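Local coordinates for UPF0062 protein MJ1593 (Methanocaldococcus jannaschii, PDB 2YX5) that is a small PurS-type protein of the UPF0062 family, found here as an assembly of four chains, at residues 55-58 against 59-62; 61-64 against 65-69. All coordinates share one frame; numbering follows the deposited sequence.

Overall arrangement
Both contacts lie on one element, the helix 52-67, which packs against the three-stranded antiparallel sheet of strands 34-47, 2-10 and 73-81. Contact 1 comes first along the chain and covers the middle turns; contact 2 follows on the last turns and the exit into the loop before strand 73-81. Their centres are about 9 Å apart, and E61 and M62 belong to both. The hydrogen bonding changes between them, from regular i to i+4 spacing in contact 1 to a wider pi-type turn in contact 2. Both also meet a second subunit, while contact 2 reaches a third as well. One face of the helix packs on the chain's own sheet, and the helix also meets neighbouring subunits.

Contact 1: 55-58 against 59-62; sequences VKEE and VEEM
V55 to E58 and the next turn, V59 to M62, meet along the amphipathic helix 52-67. Four i to i+4 backbone hydrogen bonds join them: V59 N to V55 O, E60 N to K56 O, E61 N to E57 O and M62 N to E58 O. The first is the straightest, with an N-H...O angle of 163°. V59 CG2 sits 3.2 Å from K56 O, because it lies between its own backbone N and carbonyl carbon (chi1 -60°). V55 and V59 meet more loosely through their CG1 methyls, 4.4 Å apart. K56 and E60 cross at an angle beside strand 73-81, where K56 touches V79 and E60 touches I77. E60 OE2 rests 3.6 Å from K56 CG, but lies 4.5 Å from K56 NZ, too far for a salt bridge. K56 NZ instead makes a weak hydrogen bond to I77 O. M62 bends at chi3 (-142°) and brings CE across the extended E58 chain, 3.7 Å from E58 OE2 and equally close to E58 C. E58 OE1 has a weak hydrogen bond to N33 of the second subunit, whose F31 packs on E58, E61 and M62. V55 and V59 face the sheet, touching strands 2-10, 34-47 and 73-81.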
loop_
_atom_site.group_PDB
_atom_site.type_symbol
_atom_site.label_atom_id
_atom_site.label_comp_id
_atom_site.label_asym_id
_atom_site.label_seq_id
_atom_site.Cartn_x
_atom_site.Cartn_y
_atom_site.Cartn_z
ATOM N N VAL A 55 19.137 20.028 -0.103
ATOM C CA VAL A 55 17.912 19.367 0.341
ATOM C C VAL A 55 17.910 17.961 -0.253
ATOM O O VAL A 55 17.690 16.969 0.458
ATOM C CB VAL A 55 16.651 20.118 -0.148
ATOM C CG1 VAL A 55 15.410 19.474 0.431
ATOM C CG2 VAL A 55 16.713 21.572 0.260
ATOM N N LYS A 56 18.165 17.902 -1.561
ATOM C CA LYS A 56 18.227 16.651 -2.304
ATOM C C LYS A 56 19.208 15.706 -1.605
ATOM O O LYS A 56 18.976 14.499 -1.516
ATOM C CB LYS A 56 18.666 16.914 -3.754
ATOM C CG LYS A 56 18.738 15.669 -4.663
ATOM C CD LYS A 56 19.170 16.058 -6.088
ATOM C CE LYS A 56 19.435 14.854 -7.003
ATOM N NZ LYS A 56 18.245 14.396 -7.773
ATOM N N GLU A 57 20.299 16.259 -1.094
ATOM C CA GLU A 57 21.271 15.433 -0.401
ATOM C C GLU A 57 20.635 14.868 0.855
ATOM O O GLU A 57 20.793 13.704 1.180
ATOM C CB GLU A 57 22.507 16.255 -0.018
ATOM C CG GLU A 57 23.404 16.607 -1.187
ATOM C CD GLU A 57 24.667 17.323 -0.755
ATOM O OE1 GLU A 57 24.578 18.463 -0.248
ATOM O OE2 GLU A 57 25.756 16.739 -0.918
ATOM N N GLU A 58 19.898 15.704 1.556
ATOM C CA GLU A 58 19.292 15.258 2.785
ATOM C C GLU A 58 18.236 14.159 2.591
ATOM O O GLU A 58 18.251 13.150 3.299
ATOM C CB GLU A 58 18.701 16.455 3.525
ATOM C CG GLU A 58 18.622 16.253 5.035
ATOM C CD GLU A 58 17.894 17.379 5.743
ATOM O OE1 GLU A 58 18.162 18.568 5.434
ATOM O OE2 GLU A 58 17.056 17.074 6.621
ATOM N N VAL A 59 17.331 14.349 1.635
ATOM C CA VAL A 59 16.287 13.365 1.397
ATOM C C VAL A 59 16.959 12.107 0.873
ATOM O O VAL A 59 16.499 10.990 1.105
ATOM C CB VAL A 59 15.196 13.904 0.404
ATOM C CG1 VAL A 59 14.549 15.148 0.986
ATOM C CG2 VAL A 59 15.802 14.244 -0.936
ATOM N N GLU A 60 18.085 12.310 0.199
ATOM C CA GLU A 60 18.857 11.210 -0.350
ATOM C C GLU A 60 19.202 10.310 0.817
ATOM O O GLU A 60 19.065 9.090 0.723
ATOM C CB GLU A 60 20.125 11.739 -0.998
ATOM C CG GLU A 60 20.316 11.279 -2.422
ATOM C CD GLU A 60 21.066 12.301 -3.254
ATOM O OE1 GLU A 60 22.141 12.769 -2.805
ATOM O OE2 GLU A 60 20.577 12.636 -4.357
ATOM N N GLU A 61 19.637 10.924 1.918
ATOM C CA GLU A 61 19.965 10.191 3.126
ATOM C C GLU A 61 18.728 9.528 3.741
ATOM O O GLU A 61 18.792 8.389 4.204
ATOM C CB GLU A 61 20.591 11.125 4.147
ATOM C CG GLU A 61 22.060 11.267 3.986
ATOM C CD GLU A 61 22.756 9.952 4.203
ATOM O OE1 GLU A 61 22.597 9.396 5.319
ATOM O OE2 GLU A 61 23.449 9.483 3.266
ATOM N N MET A 62 17.608 10.249 3.765
ATOM C CA MET A 62 16.357 9.711 4.312
ATOM C C MET A 62 16.001 8.409 3.597
ATOM O O MET A 62 15.613 7.430 4.224
ATOM C CB MET A 62 15.224 10.715 4.121
ATOM C CG MET A 62 15.386 12.001 4.911
ATOM S SD MET A 62 14.130 13.208 4.417
ATOM C CE MET A 62 15.048 14.786 4.460
#

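Contact 2: 61-64 against 65-69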
loop_
_atom_site.group_PDB
_atom_site.type_symbol
_atom_site.label_atom_id
_atom_site.label_comp_id
_atom_site.label_asym_id
_atom_site.label_seq_id
_atom_site.Cartn_x
_atom_site.Cartn_y
_atom_site.Cartn_z
ATOM N N GLU A 61 19.637 10.924 1.918
ATOM C CA GLU A 61 19.965 10.191 3.126
ATOM C C GLU A 61 18.728 9.528 3.741
ATOM O O GLU A 61 18.792 8.389 4.204
ATOM C CB GLU A 61 20.591 11.125 4.147
ATOM C CG GLU A 61 22.060 11.267 3.986
ATOM C CD GLU A 61 22.756 9.952 4.203
ATOM O OE1 GLU A 61 22.597 9.396 5.319
ATOM O OE2 GLU A 61 23.449 9.483 3.266
ATOM N N MET A 62 17.608 10.249 3.765
ATOM C CA MET A 62 16.357 9.711 4.312
ATOM C C MET A 62 16.001 8.409 3.597
ATOM O O MET A 62 15.613 7.430 4.224
ATOM C CB MET A 62 15.224 10.715 4.121
ATOM C CG MET A 62 15.386 12.001 4.911
ATOM S SD MET A 62 14.130 13.208 4.417
ATOM C CE MET A 62 15.048 14.786 4.460
ATOM N N CYS A 63 16.149 8.428 2.278
ATOM C CA CYS A 63 15.876 7.285 1.428
ATOM C C CYS A 63 16.830 6.168 1.791
ATOM O O CYS A 63 16.414 5.037 2.064
ATOM C CB CYS A 63 16.109 7.645 -0.055
ATOM S SG CYS A 63 14.825 8.610 -0.871
ATOM N N LYS A 64 18.115 6.512 1.775
ATOM C CA LYS A 64 19.184 5.571 2.052
ATOM C C LYS A 64 19.026 4.862 3.359
ATOM O O LYS A 64 19.319 3.681 3.435
ATOM C CB LYS A 64 20.553 6.253 2.036
ATOM C CG LYS A 64 21.713 5.276 2.245
ATOM C CD LYS A 64 23.048 5.986 2.438
ATOM C CE LYS A 64 23.383 6.891 1.260
ATOM N NZ LYS A 64 23.493 6.134 -0.014
ATOM N N LYS A 65 18.566 5.556 4.390
ATOM C CA LYS A 65 18.426 4.878 5.664
ATOM C C LYS A 65 17.011 4.620 6.208
ATOM O O LYS A 65 16.866 4.159 7.338
ATOM C CB LYS A 65 19.277 5.580 6.722
ATOM C CG LYS A 65 18.884 7.001 7.012
ATOM C CD LYS A 65 19.690 7.552 8.205
ATOM C CE LYS A 65 21.207 7.481 7.994
ATOM N NZ LYS A 65 21.941 8.025 9.173
ATOM N N LEU A 66 15.972 4.893 5.420
ATOM C CA LEU A 66 14.615 4.625 5.892
ATOM C C LEU A 66 13.592 4.379 4.805
ATOM O O LEU A 66 13.060 3.282 4.677
ATOM C CB LEU A 66 14.091 5.760 6.778
ATOM C CG LEU A 66 12.727 5.438 7.400
ATOM C CD1 LEU A 66 12.879 4.211 8.297
ATOM C CD2 LEU A 66 12.193 6.605 8.192
ATOM N N LEU A 67 13.332 5.420 4.028
ATOM C CA LEU A 67 12.340 5.399 2.964
ATOM C C LEU A 67 12.380 4.289 1.929
ATOM O O LEU A 67 11.333 3.762 1.538
ATOM C CB LEU A 67 12.339 6.757 2.267
ATOM C CG LEU A 67 12.181 7.845 3.326
ATOM C CD1 LEU A 67 12.229 9.210 2.681
ATOM C CD2 LEU A 67 10.875 7.625 4.086
ATOM N N ALA A 68 13.561 3.909 1.477
ATOM C CA ALA A 68 13.599 2.863 0.468
ATOM C C ALA A 68 14.680 1.828 0.696
ATOM O O ALA A 68 15.718 2.118 1.302
ATOM C CB ALA A 68 13.760 3.486 -0.923
ATOM N N ASN A 69 14.414 0.615 0.222
ATOM C CA ASN A 69 15.355 -0.484 0.331
ATOM C C ASN A 69 15.928 -0.724 -1.052
ATOM O O ASN A 69 15.254 -1.263 -1.911
ATOM C CB ASN A 69 14.669 -1.762 0.811
ATOM C CG ASN A 69 15.663 -2.881 1.079
ATOM O OD1 ASN A 69 16.809 -2.831 0.618
ATOM N ND2 ASN A 69 15.228 -3.901 1.821
#
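M62 and L67 meet through M62 CB and L67 CD1, 3.6 Å apart, where helix 52-67 ends in a wider pi-type turn. L67 CG stands anti to its carbonyl carbon (chi1 -52°), which carries the leucine branch back over the preceding turn. L67 CB also lies 3.7 Å from C63 CA. C63 SG is less close, 4.4 Å from L67 CB.

The backbone sets these positions. K65 N still bonds E61 O in the ordinary i to i+4 way, at 2.8 Å. Beyond it the spacing widens to i+5: L67 N bonds M62 O, and A68 N bonds C63 O. L66 N is shared, weakly, between M62 O (i+4) and C63 O (i+3). The two carbonyl oxygens therefore each receive two N-H groups, one weakly. A68 is the first residue after the helix to leave helical angles, although L66 is already distorted.

The E61 and K65 side chains cross. K65 CG lies between its backbone N and carbonyl carbon (chi1 63°), which sets it 3.1 Å from E61 O. E61 OE1 lies 3.6 Å from K65 CE and 4.1 Å from K65 NZ, so the charges are near without forming a salt bridge.

Farther out, C63 and A68 pack on strands 2-10 and 73-81, while M62 and L67 reach I45 of strand 34-47 and L67 also I22 of the second subunit. N69 ND2 bonds L15 O of the third subunit, and N69 OD1 accepts from V71 N in its own chain. A68 N approaches C63 O in the carbonyl plane, on a lone pair, with an N-H...O angle of 165°.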